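Local coordinates for protein fervidolysin (Fervidobacterium pennivorans, PDB 1R6V) that is a calcium-binding, subtilisin-like serine protease that degrades keratin into peptides and lets the bacterium grow on native feathers, at residues A[163-168]-A[192-198]; A[180-184]-A[233-238]; A[329-333]-A[377-381]; A[246-250]-A[274-280]. The protein carries 1 engineered substitution. All coordinates share one frame; numbering follows the deposited sequence.

Contact 1 (A[163-168]-A[192-198]); sequences TGVDGT and TDSSYGG
Val-165 and Ser-194 meet at the tight middle of two irregular loops. Val-165 N gives a nearly straight hydrogen bond to Ser-194 OG (2.9 Å). In return Ser-194 N donates to Val-165 O at 2.7 Å, coming from above the carbonyl plane. The Ser-194 hydroxyl lies between its backbone N and carbonyl carbon (chi1 58°), which turns it to the Val-165 N-H. Next to this pair Gly-164 CA makes a CA-H...O contact of 3.1 Å with Ser-194 O. A side chain at Gly-164 would run into that oxygen. Gly-197 N adds a bond of 2.9 Å to Thr-163 O, in the carbonyl plane and on a lone pair. In this subtilase fold, loop 163-168 follows Asp-162, the inferred charge-relay aspartate, and Thr-163 OG1 is hydrogen-bonded to Gly-201 N on helix 200-209. Two Asx turns lie close together. Asp-166 OD1 accepts from Thr-168 N and OG1, and Asp-193 OD1 from Ser-195 N and OG. Asp-166 OD2 is also held by Ser-356 OG and Gly-353 N, and Asp-193 OD2 by Ile-357 N. The two OD1 atoms of Asp-166 and Asp-193 are 3.7 Å apart, with carboxylate planes 33° apart. These donors probably ease the like charges. The far end is looser. Gly-167 N reaches Thr-192 O at 3.0 Å by a bent bond (132°). The exposed Thr-168 brings its methyl CG2 to 3.8 Å from Asp-193 N.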
loop_
_atom_site.group_PDB
_atom_site.type_symbol
_atom_site.label_atom_id
_atom_site.label_comp_id
_atom_site.label_asym_id
_atom_site.label_seq_id
_atom_site.Cartn_x
_atom_site.Cartn_y
_atom_site.Cartn_z
ATOM N N THR A 163 -12.461 8.310 -11.807
ATOM C CA THR A 163 -13.846 7.980 -12.173
ATOM C C THR A 163 -14.093 7.839 -13.679
ATOM O O THR A 163 -15.226 7.569 -14.092
ATOM C CB THR A 163 -14.817 9.094 -11.723
ATOM O OG1 THR A 163 -14.438 10.333 -12.350
ATOM C CG2 THR A 163 -14.792 9.278 -10.216
ATOM N N GLY A 164 -13.056 7.994 -14.493
ATOM C CA GLY A 164 -13.266 7.961 -15.935
ATOM C C GLY A 164 -13.300 9.410 -16.406
ATOM O O GLY A 164 -13.412 10.331 -15.584
ATOM N N VAL A 165 -13.233 9.628 -17.714
ATOM C CA VAL A 165 -13.188 10.987 -18.271
ATOM C C VAL A 165 -14.216 11.211 -19.385
ATOM O O VAL A 165 -14.375 10.346 -20.246
ATOM C CB VAL A 165 -11.770 11.237 -18.842
ATOM C CG1 VAL A 165 -11.696 12.593 -19.520
ATOM C CG2 VAL A 165 -10.723 11.130 -17.709
ATOM N N ASP A 166 -14.907 12.351 -19.381
ATOM C CA ASP A 166 -15.868 12.626 -20.457
ATOM C C ASP A 166 -15.075 13.166 -21.639
ATOM O O ASP A 166 -14.903 14.377 -21.802
ATOM C CB ASP A 166 -16.924 13.657 -20.045
ATOM C CG ASP A 166 -17.908 13.955 -21.183
ATOM O OD1 ASP A 166 -17.758 13.344 -22.262
ATOM O OD2 ASP A 166 -18.824 14.778 -20.992
ATOM N N GLY A 167 -14.585 12.246 -22.462
ATOM C CA GLY A 167 -13.783 12.616 -23.613
ATOM C C GLY A 167 -14.542 13.377 -24.683
ATOM O O GLY A 167 -13.933 13.866 -25.636
ATOM N N THR A 168 -15.856 13.497 -24.533
ATOM C CA THR A 168 -16.644 14.212 -25.534
ATOM C C THR A 168 -16.701 15.709 -25.225
ATOM O O THR A 168 -17.283 16.484 -25.980
ATOM C CB THR A 168 -18.087 13.641 -25.654
ATOM O OG1 THR A 168 -18.856 13.982 -24.499
ATOM C CG2 THR A 168 -18.045 12.126 -25.808
ATOM N N THR A 192 -13.845 9.158 -26.192
ATOM C CA THR A 192 -15.166 8.783 -25.713
ATOM C C THR A 192 -15.426 9.161 -24.266
ATOM O O THR A 192 -14.502 9.454 -23.519
ATOM C CB THR A 192 -15.421 7.268 -25.913
ATOM O OG1 THR A 192 -14.515 6.509 -25.107
ATOM C CG2 THR A 192 -15.192 6.900 -27.385
ATOM N N ASP A 193 -16.698 9.179 -23.887
ATOM C CA ASP A 193 -17.107 9.503 -22.523
ATOM C C ASP A 193 -16.995 8.243 -21.656
ATOM O O ASP A 193 -17.723 7.264 -21.876
ATOM C CB ASP A 193 -18.552 10.020 -22.552
ATOM C CG ASP A 193 -19.125 10.267 -21.167
ATOM O OD1 ASP A 193 -18.354 10.293 -20.182
ATOM O OD2 ASP A 193 -20.356 10.449 -21.062
ATOM N N SER A 194 -16.074 8.249 -20.689
ATOM C CA SER A 194 -15.908 7.095 -19.803
ATOM C C SER A 194 -16.152 7.506 -18.358
ATOM O O SER A 194 -15.707 6.831 -17.442
ATOM C CB SER A 194 -14.497 6.492 -19.943
ATOM O OG SER A 194 -13.492 7.453 -19.662
ATOM N N SER A 195 -16.918 8.578 -18.166
ATOM C CA SER A 195 -17.187 9.109 -16.832
ATOM C C SER A 195 -18.147 8.280 -15.958
ATOM O O SER A 195 -19.023 8.817 -15.284
ATOM C CB SER A 195 -17.665 10.575 -16.952
ATOM O OG SER A 195 -18.863 10.706 -17.708
ATOM N N TYR A 196 -17.954 6.967 -15.952
ATOM C CA TYR A 196 -18.794 6.069 -15.167
ATOM C C TYR A 196 -18.891 6.365 -13.666
ATOM O O TYR A 196 -19.943 6.147 -13.059
ATOM C CB TYR A 196 -18.311 4.630 -15.353
ATOM C CG TYR A 196 -18.406 4.132 -16.773
ATOM C CD1 TYR A 196 -19.643 3.860 -17.348
ATOM C CD2 TYR A 196 -17.266 3.968 -17.555
ATOM C CE1 TYR A 196 -19.743 3.441 -18.665
ATOM C CE2 TYR A 196 -17.358 3.555 -18.875
ATOM C CZ TYR A 196 -18.603 3.295 -19.421
ATOM O OH TYR A 196 -18.710 2.898 -20.728
ATOM N N GLY A 197 -17.810 6.864 -13.068
ATOM C CA GLY A 197 -17.811 7.116 -11.634
ATOM C C GLY A 197 -18.182 8.515 -11.172
ATOM O O GLY A 197 -18.201 8.791 -9.973
ATOM N N GLY A 198 -18.466 9.403 -12.111
ATOM C CA GLY A 198 -18.825 10.754 -11.718
ATOM C C GLY A 198 -18.003 11.780 -12.471
ATOM O O GLY A 198 -17.359 11.453 -13.468
HETATM O O HOH W 1 -15.272 12.270 -15.043
#

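Contact 2 (A[180-184]-A[233-238]); sequences YRPAF and DDPALV
Arg-181 and Asp-233 form a two-pronged, side-on salt bridge. Arg-181 NE donates to Asp-233 OD2 at 2.9 Å, and Arg-181 NH2 donates to Asp-233 OD1 at 3.0 Å. Both bonds are nearly straight and use syn lone pairs. The guanidinium and carboxylate planes are only 17° apart, so the two groups lie almost flat together. The arginine chain reaches across fully extended from CG to NE. Asp-234 N takes the anti lone pair of Asp-233 OD1, which further fixes the carboxylate. One water joins Ala-183 N to Asp-233 OD2. An alanine in place of Asp-233 would probably leave the Arg-181 guanidinium without this mate and the water without its acceptor. Apolar contacts lie alongside. Val-238 CG1 is 4.0 Å from Phe-184 CZ and 4.1 Å from Ala-183 CB. Phe-184 CZ also meets Leu-237 CB at 4.1 Å, while Asp-233 OD2 lies at the ring edge. Phe-184 CD1 lies over one face of the guanidinium. Arg-181 has further partners in Glu-186 of strand 186-188 and, by cation-pi, in Tyr-196. The contact thus joins the end of strand 179-181 to the short helix 235-238, beside strand 225-230.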
loop_
_atom_site.group_PDB
_atom_site.type_symbol
_atom_site.label_atom_id
_atom_site.label_comp_id
_atom_site.label_asym_id
_atom_site.label_seq_id
_atom_site.Cartn_x
_atom_site.Cartn_y
_atom_site.Cartn_z
ATOM N N TYR A 180 -8.686 2.410 -20.346
ATOM C CA TYR A 180 -9.059 1.091 -19.846
ATOM C C TYR A 180 -10.021 1.137 -18.651
ATOM O O TYR A 180 -9.889 1.965 -17.744
ATOM C CB TYR A 180 -7.763 0.355 -19.479
ATOM C CG TYR A 180 -7.883 -1.116 -19.141
ATOM C CD1 TYR A 180 -8.420 -2.025 -20.051
ATOM C CD2 TYR A 180 -7.405 -1.602 -17.927
ATOM C CE1 TYR A 180 -8.477 -3.389 -19.753
ATOM C CE2 TYR A 180 -7.450 -2.950 -17.620
ATOM C CZ TYR A 180 -7.987 -3.843 -18.533
ATOM O OH TYR A 180 -8.034 -5.187 -18.217
ATOM N N ARG A 181 -10.996 0.232 -18.678
ATOM C CA ARG A 181 -12.005 0.062 -17.636
ATOM C C ARG A 181 -11.737 -1.360 -17.135
ATOM O O ARG A 181 -12.364 -2.330 -17.594
ATOM C CB ARG A 181 -13.397 0.158 -18.263
ATOM C CG ARG A 181 -14.557 0.182 -17.298
ATOM C CD ARG A 181 -15.867 0.154 -18.076
ATOM N NE ARG A 181 -17.007 0.334 -17.184
ATOM C CZ ARG A 181 -18.275 0.282 -17.572
ATOM N NH1 ARG A 181 -18.571 0.046 -18.843
ATOM N NH2 ARG A 181 -19.242 0.482 -16.686
ATOM N N PRO A 182 -10.809 -1.508 -16.180
ATOM C CA PRO A 182 -10.456 -2.827 -15.647
ATOM C C PRO A 182 -11.551 -3.720 -15.090
ATOM O O PRO A 182 -11.455 -4.934 -15.209
ATOM C CB PRO A 182 -9.357 -2.516 -14.620
ATOM C CG PRO A 182 -9.678 -1.116 -14.174
ATOM C CD PRO A 182 -10.111 -0.424 -15.452
ATOM N N ALA A 183 -12.600 -3.141 -14.512
ATOM C CA ALA A 183 -13.667 -3.946 -13.932
ATOM C C ALA A 183 -14.253 -4.923 -14.941
ATOM O O ALA A 183 -14.716 -6.001 -14.570
ATOM C CB ALA A 183 -14.768 -3.040 -13.387
ATOM N N PHE A 184 -14.223 -4.548 -16.212
ATOM C CA PHE A 184 -14.790 -5.397 -17.253
ATOM C C PHE A 184 -13.806 -5.694 -18.368
ATOM O O PHE A 184 -14.201 -6.142 -19.450
ATOM C CB PHE A 184 -16.038 -4.737 -17.825
ATOM C CG PHE A 184 -17.064 -4.400 -16.788
ATOM C CD1 PHE A 184 -17.096 -3.135 -16.203
ATOM C CD2 PHE A 184 -17.977 -5.356 -16.367
ATOM C CE1 PHE A 184 -18.023 -2.830 -15.212
ATOM C CE2 PHE A 184 -18.909 -5.062 -15.375
ATOM C CZ PHE A 184 -18.932 -3.794 -14.794
ATOM N N ASP A 233 -16.030 3.121 -10.712
ATOM C CA ASP A 233 -17.000 2.842 -11.754
ATOM C C ASP A 233 -18.420 3.117 -11.245
ATOM O O ASP A 233 -18.600 3.747 -10.197
ATOM C CB ASP A 233 -16.808 1.368 -12.155
ATOM C CG ASP A 233 -17.160 1.091 -13.607
ATOM O OD1 ASP A 233 -18.313 1.363 -13.995
ATOM O OD2 ASP A 233 -16.294 0.588 -14.359
ATOM N N ASP A 234 -19.423 2.660 -11.992
ATOM C CA ASP A 234 -20.820 2.860 -11.603
ATOM C C ASP A 234 -21.166 1.892 -10.470
ATOM O O ASP A 234 -21.171 0.676 -10.672
ATOM C CB ASP A 234 -21.742 2.581 -12.796
ATOM C CG ASP A 234 -23.190 2.950 -12.512
ATOM O OD1 ASP A 234 -23.595 2.982 -11.332
ATOM O OD2 ASP A 234 -23.923 3.200 -13.486
ATOM N N PRO A 235 -21.459 2.409 -9.264
ATOM C CA PRO A 235 -21.793 1.513 -8.150
ATOM C C PRO A 235 -22.968 0.579 -8.421
ATOM O O PRO A 235 -23.134 -0.424 -7.736
ATOM C CB PRO A 235 -22.068 2.475 -6.995
ATOM C CG PRO A 235 -22.499 3.721 -7.676
ATOM C CD PRO A 235 -21.554 3.817 -8.847
ATOM N N ALA A 236 -23.772 0.906 -9.425
ATOM C CA ALA A 236 -24.916 0.074 -9.766
ATOM C C ALA A 236 -24.420 -1.163 -10.502
ATOM O O ALA A 236 -25.088 -2.199 -10.516
ATOM C CB ALA A 236 -25.897 0.860 -10.641
ATOM N N LEU A 237 -23.238 -1.054 -11.105
ATOM C CA LEU A 237 -22.646 -2.163 -11.840
ATOM C C LEU A 237 -21.604 -2.937 -11.051
ATOM O O LEU A 237 -21.488 -4.145 -11.221
ATOM C CB LEU A 237 -22.011 -1.670 -13.140
ATOM C CG LEU A 237 -22.991 -1.183 -14.198
ATOM C CD1 LEU A 237 -22.235 -0.581 -15.370
ATOM C CD2 LEU A 237 -23.856 -2.360 -14.642
ATOM N N VAL A 238 -20.842 -2.251 -10.198
ATOM C CA VAL A 238 -19.809 -2.923 -9.415
ATOM C C VAL A 238 -20.077 -2.956 -7.918
ATOM O O VAL A 238 -19.279 -3.501 -7.155
ATOM C CB VAL A 238 -18.427 -2.282 -9.642
ATOM C CG1 VAL A 238 -18.071 -2.335 -11.127
ATOM C CG2 VAL A 238 -18.434 -0.848 -9.139
HETATM O O HOH W 2 -13.435 -0.312 -14.359
#

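Contact 3 (A[329-333]-A[377-381]); sequences AGFSS and YQGTS
Phe-331 packs against Gln-378, Gly-379 and Thr-380, the turn from strand 374-378 into helix 380-397. This is the segment that brings Ser-381, the inferred nucleophile of the subtilase charge relay, to the start of its helix. No hydrogen bond crosses between 329-333 and 377-381, and the contact rests on van der Waals packing. Most of it falls to the Phe-331 ring. CG of this residue lies between its backbone N and carbonyl carbon (chi1 51°), and the ring reaches out to the turn. Its atom CE1 comes to 3.3 Å from Gly-379 CA. Gly-379 has backbone angles that would press a side chain against the preceding carbonyl oxygen. The Gln-378 amide lies 13° from parallel to the ring plane. The gap from Gln-378 NE2 to Phe-331 CE2 is too short to be taken at face value and is doubtful. Within its own loop, Ala-329 CB covers one face of the ring. The hydroxyls form a second, polar group, but each has its partner outside the two segments. Ser-332 OG is hydrogen-bonded to Ala-318 N on strand 314-322. Thr-380 OG1 makes a weak hydrogen bond to Gly-296 O. The two hydroxyl oxygens, Ser-332 OG and Thr-380 OG1, are 3.7 Å apart. Thr-380 OG1 also lies at the edge of the Phe-331 ring, in its plane, 3.8 Å from CE1.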
loop_
_atom_site.group_PDB
_atom_site.type_symbol
_atom_site.label_atom_id
_atom_site.label_comp_id
_atom_site.label_asym_id
_atom_site.label_seq_id
_atom_site.Cartn_x
_atom_site.Cartn_y
_atom_site.Cartn_z
ATOM N N ALA A 329 -4.757 24.389 2.468
ATOM C CA ALA A 329 -6.214 24.492 2.401
ATOM C C ALA A 329 -6.934 24.186 3.707
ATOM O O ALA A 329 -8.040 24.682 3.944
ATOM C CB ALA A 329 -6.744 23.606 1.292
ATOM N N GLY A 330 -6.314 23.369 4.552
ATOM C CA GLY A 330 -6.924 23.029 5.826
ATOM C C GLY A 330 -7.410 21.595 5.855
ATOM O O GLY A 330 -7.095 20.831 6.765
ATOM N N PHE A 331 -8.193 21.231 4.849
ATOM C CA PHE A 331 -8.713 19.878 4.743
ATOM C C PHE A 331 -7.598 18.952 4.266
ATOM O O PHE A 331 -7.762 17.734 4.234
ATOM C CB PHE A 331 -9.877 19.853 3.753
ATOM C CG PHE A 331 -9.555 20.499 2.432
ATOM C CD1 PHE A 331 -8.644 19.911 1.556
ATOM C CD2 PHE A 331 -10.138 21.711 2.079
ATOM C CE1 PHE A 331 -8.320 20.518 0.352
ATOM C CE2 PHE A 331 -9.820 22.328 0.874
ATOM C CZ PHE A 331 -8.909 21.731 0.008
ATOM N N SER A 332 -6.465 19.543 3.894
ATOM C CA SER A 332 -5.314 18.778 3.417
ATOM C C SER A 332 -4.643 18.075 4.601
ATOM O O SER A 332 -4.184 18.728 5.544
ATOM C CB SER A 332 -4.318 19.721 2.726
ATOM O OG SER A 332 -3.449 19.015 1.855
ATOM N N SER A 333 -4.582 16.746 4.549
ATOM C CA SER A 333 -3.980 15.980 5.636
ATOM C C SER A 333 -2.497 16.286 5.820
ATOM O O SER A 333 -1.707 16.218 4.871
ATOM C CB SER A 333 -4.179 14.486 5.399
ATOM N N TYR A 377 -13.924 23.662 -8.314
ATOM C CA TYR A 377 -13.783 22.692 -7.238
ATOM C C TYR A 377 -12.656 23.070 -6.282
ATOM O O TYR A 377 -11.785 23.889 -6.597
ATOM C CB TYR A 377 -13.447 21.301 -7.795
ATOM C CG TYR A 377 -14.562 20.572 -8.511
ATOM C CD1 TYR A 377 -15.855 21.090 -8.571
ATOM C CD2 TYR A 377 -14.316 19.337 -9.105
ATOM C CE1 TYR A 377 -16.890 20.389 -9.207
ATOM C CE2 TYR A 377 -15.330 18.629 -9.746
ATOM C CZ TYR A 377 -16.613 19.155 -9.795
ATOM O OH TYR A 377 -17.620 18.456 -10.440
ATOM N N GLN A 378 -12.671 22.428 -5.122
ATOM C CA GLN A 378 -11.639 22.615 -4.122
ATOM C C GLN A 378 -11.319 21.233 -3.567
ATOM O O GLN A 378 -12.176 20.350 -3.551
ATOM C CB GLN A 378 -12.159 23.533 -3.020
ATOM C CG GLN A 378 -11.444 23.446 -1.709
ATOM C CD GLN A 378 -12.338 23.931 -0.567
ATOM O OE1 GLN A 378 -12.760 25.080 -0.549
ATOM N NE2 GLN A 378 -12.631 23.046 0.383
ATOM N N GLY A 379 -10.076 21.035 -3.148
ATOM C CA GLY A 379 -9.701 19.763 -2.573
ATOM C C GLY A 379 -8.303 19.358 -2.972
ATOM O O GLY A 379 -7.729 19.914 -3.912
ATOM N N THR A 380 -7.751 18.392 -2.251
ATOM C CA THR A 380 -6.420 17.925 -2.583
ATOM C C THR A 380 -6.474 17.263 -3.964
ATOM O O THR A 380 -5.469 17.192 -4.675
ATOM C CB THR A 380 -5.902 16.938 -1.521
ATOM O OG1 THR A 380 -6.074 17.514 -0.216
ATOM C CG2 THR A 380 -4.433 16.691 -1.730
ATOM N N SER A 381 -7.661 16.817 -4.374
ATOM C CA SER A 381 -7.779 16.182 -5.688
ATOM C C SER A 381 -7.675 17.233 -6.803
ATOM O O SER A 381 -7.489 16.906 -7.982
ATOM C CB SER A 381 -9.099 15.408 -5.801
ATOM O OG SER A 381 -10.212 16.277 -5.838
#

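Contact 4 (A[246-250]-A[274-280]); sequences DDYVA and SYTMKEA
Two neighbouring helices of the subtilase alpha/beta fold, 246-258 and 275-286, meet here through Met-277, Asp-246, Val-249 and Ala-250. They follow one another in the chain with strand 263-269 between them. The axes of the short segments 246-250 and 275-280 run nearly parallel, 9° apart, with a closest approach of 9.3 Å. Met-277 fills the space between them. Its CG stands anti to the backbone N (chi1 -164°), and bends at chi2 and chi3 swing the methyl onto the other helix. There CE lies 3.4 Å from Asp-246 O and 3.7 Å from Val-249 CB. The sulfur is close to Val-249 CG1. Deeper along the helices two small residues allow close approach, with Ala-250 CB 3.9 Å from Ala-280 CB. Thr-276 CG2 lies against Ala-250 CB as well.

At the N-terminal ends the contact is polar. Ser-274 is the N-cap of its helix, and its OG accepts from Met-277 N at 2.9 Å. A water bridges Ser-274 OG (2.6 Å) and Asp-246 OD2 (2.7 Å). The buried carboxylate of Asp-246 also binds Arg-98 and Tyr-243 through OD1 and Tyr-96 N through OD2. An alanine at Asp-246 would probably leave Arg-98 without this counter-charge and the bridging water without one of its holders. Glu-93 hydrogen-bonds to Tyr-275 N and Thr-276 OG1, and Leu-35 of strand 33-38 packs on Asp-246 and Thr-276. Both belong to the inferred propeptide. Its sheet laid over two nearly parallel helices, with a propeptide glutamate at the N-terminus of one of them, is as in subtilisin-propeptide complexes.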
loop_
_atom_site.group_PDB
_atom_site.type_symbol
_atom_site.label_atom_id
_atom_site.label_comp_id
_atom_site.label_asym_id
_atom_site.label_seq_id
_atom_site.Cartn_x
_atom_site.Cartn_y
_atom_site.Cartn_z
ATOM N N ASP A 246 -8.819 -3.550 -5.147
ATOM C CA ASP A 246 -7.366 -3.419 -5.253
ATOM C C ASP A 246 -6.807 -4.254 -6.407
ATOM O O ASP A 246 -5.814 -3.869 -7.048
ATOM C CB ASP A 246 -6.690 -3.837 -3.950
ATOM C CG ASP A 246 -6.918 -2.851 -2.810
ATOM O OD1 ASP A 246 -7.301 -1.689 -3.057
ATOM O OD2 ASP A 246 -6.689 -3.250 -1.650
ATOM N N ASP A 247 -7.437 -5.399 -6.671
ATOM C CA ASP A 247 -7.000 -6.246 -7.766
ATOM C C ASP A 247 -7.254 -5.588 -9.125
ATOM O O ASP A 247 -6.366 -5.594 -9.976
ATOM C CB ASP A 247 -7.660 -7.649 -7.681
ATOM C CG ASP A 247 -9.179 -7.598 -7.524
ATOM O OD1 ASP A 247 -9.724 -6.550 -7.120
ATOM O OD2 ASP A 247 -9.832 -8.634 -7.794
ATOM N N TYR A 248 -8.428 -4.998 -9.340
ATOM C CA TYR A 248 -8.671 -4.373 -10.632
ATOM C C TYR A 248 -7.884 -3.066 -10.797
ATOM O O TYR A 248 -7.511 -2.712 -11.912
ATOM C CB TYR A 248 -10.174 -4.169 -10.877
ATOM C CG TYR A 248 -10.899 -5.484 -11.132
ATOM C CD1 TYR A 248 -11.600 -6.129 -10.117
ATOM C CD2 TYR A 248 -10.831 -6.102 -12.376
ATOM C CE1 TYR A 248 -12.222 -7.372 -10.342
ATOM C CE2 TYR A 248 -11.446 -7.341 -12.611
ATOM C CZ TYR A 248 -12.134 -7.964 -11.594
ATOM O OH TYR A 248 -12.733 -9.181 -11.823
ATOM N N VAL A 249 -7.620 -2.363 -9.700
ATOM C CA VAL A 249 -6.803 -1.150 -9.788
ATOM C C VAL A 249 -5.386 -1.575 -10.226
ATOM O O VAL A 249 -4.785 -0.948 -11.102
ATOM C CB VAL A 249 -6.722 -0.403 -8.437
ATOM C CG1 VAL A 249 -5.662 0.714 -8.526
ATOM C CG2 VAL A 249 -8.099 0.220 -8.109
ATOM N N ALA A 250 -4.852 -2.634 -9.617
ATOM C CA ALA A 250 -3.534 -3.124 -10.012
ATOM C C ALA A 250 -3.537 -3.450 -11.517
ATOM O O ALA A 250 -2.590 -3.119 -12.242
ATOM C CB ALA A 250 -3.143 -4.373 -9.176
ATOM N N SER A 274 -1.778 -2.815 1.317
ATOM C CA SER A 274 -1.958 -3.913 0.368
ATOM C C SER A 274 -0.644 -4.299 -0.270
ATOM O O SER A 274 0.055 -3.445 -0.820
ATOM C CB SER A 274 -2.953 -3.480 -0.720
ATOM O OG SER A 274 -2.939 -4.338 -1.852
ATOM N N TYR A 275 -0.290 -5.578 -0.195
ATOM C CA TYR A 275 0.949 -6.007 -0.834
ATOM C C TYR A 275 0.789 -5.968 -2.336
ATOM O O TYR A 275 1.752 -5.736 -3.084
ATOM C CB TYR A 275 1.337 -7.406 -0.389
ATOM C CG TYR A 275 1.958 -7.401 0.986
ATOM C CD1 TYR A 275 1.167 -7.450 2.127
ATOM C CD2 TYR A 275 3.346 -7.326 1.141
ATOM C CE1 TYR A 275 1.741 -7.433 3.396
ATOM C CE2 TYR A 275 3.928 -7.306 2.408
ATOM C CZ TYR A 275 3.111 -7.366 3.525
ATOM O OH TYR A 275 3.675 -7.403 4.777
ATOM N N THR A 276 -0.432 -6.222 -2.790
ATOM C CA THR A 276 -0.722 -6.183 -4.212
ATOM C C THR A 276 -0.576 -4.771 -4.759
ATOM O O THR A 276 0.050 -4.561 -5.803
ATOM C CB THR A 276 -2.151 -6.681 -4.492
ATOM O OG1 THR A 276 -2.227 -8.057 -4.125
ATOM C CG2 THR A 276 -2.507 -6.551 -5.992
ATOM N N MET A 277 -1.145 -3.794 -4.056
ATOM C CA MET A 277 -1.040 -2.418 -4.532
ATOM C C MET A 277 0.410 -1.919 -4.487
ATOM O O MET A 277 0.828 -1.133 -5.345
ATOM C CB MET A 277 -1.938 -1.486 -3.713
ATOM C CG MET A 277 -2.172 -0.127 -4.406
ATOM S SD MET A 277 -3.038 -0.215 -6.044
ATOM C CE MET A 277 -4.688 -1.076 -5.438
ATOM N N LYS A 278 1.163 -2.384 -3.492
ATOM C CA LYS A 278 2.574 -2.014 -3.329
ATOM C C LYS A 278 3.287 -2.510 -4.580
ATOM O O LYS A 278 4.053 -1.787 -5.225
ATOM C CB LYS A 278 3.166 -2.716 -2.094
ATOM C CG LYS A 278 4.656 -2.447 -1.811
ATOM C CD LYS A 278 4.844 -1.116 -1.121
ATOM C CE LYS A 278 6.236 -0.976 -0.509
ATOM N NZ LYS A 278 7.335 -0.877 -1.524
ATOM N N GLU A 279 3.007 -3.761 -4.926
ATOM C CA GLU A 279 3.631 -4.360 -6.106
ATOM C C GLU A 279 3.293 -3.612 -7.386
ATOM O O GLU A 279 4.137 -3.433 -8.263
ATOM C CB GLU A 279 3.200 -5.822 -6.271
ATOM C CG GLU A 279 3.877 -6.800 -5.366
ATOM C CD GLU A 279 5.385 -6.861 -5.583
ATOM O OE1 GLU A 279 5.851 -7.278 -6.661
ATOM O OE2 GLU A 279 6.103 -6.491 -4.657
ATOM N N ALA A 280 2.044 -3.174 -7.510
ATOM C CA ALA A 280 1.630 -2.452 -8.700
ATOM C C ALA A 280 2.315 -1.081 -8.789
ATOM O O ALA A 280 2.757 -0.660 -9.862
ATOM C CB ALA A 280 0.126 -2.287 -8.694
HETATM O O HOH W 3 -5.231 -5.524 -1.352
#

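In the fold
All four contacts lie in the peptidase S8 region. Contacts 1 and 2 touch, their centres about 12 Å apart. Tyr-196 of contact 1 meets Arg-181 of contact 2, with CZ 3.3 Å from NH1. Contact 2 also touches contact 4, where Pro-182 O is 3.1 Å from Tyr-248 CD2, centres about 17 Å apart. Contact 3 touches none of the others; its nearest atoms are about 7 Å from contact 1. The inferred charge relay lies between these two. Asp-162 and the engineered Ala-200 border contact 1; contact 3 holds Ser-381. Gly-167 of contact 1 is about 14 Å from the calcium (nearest atoms). Contact 4 lies where the inferred propeptide packs on the protease.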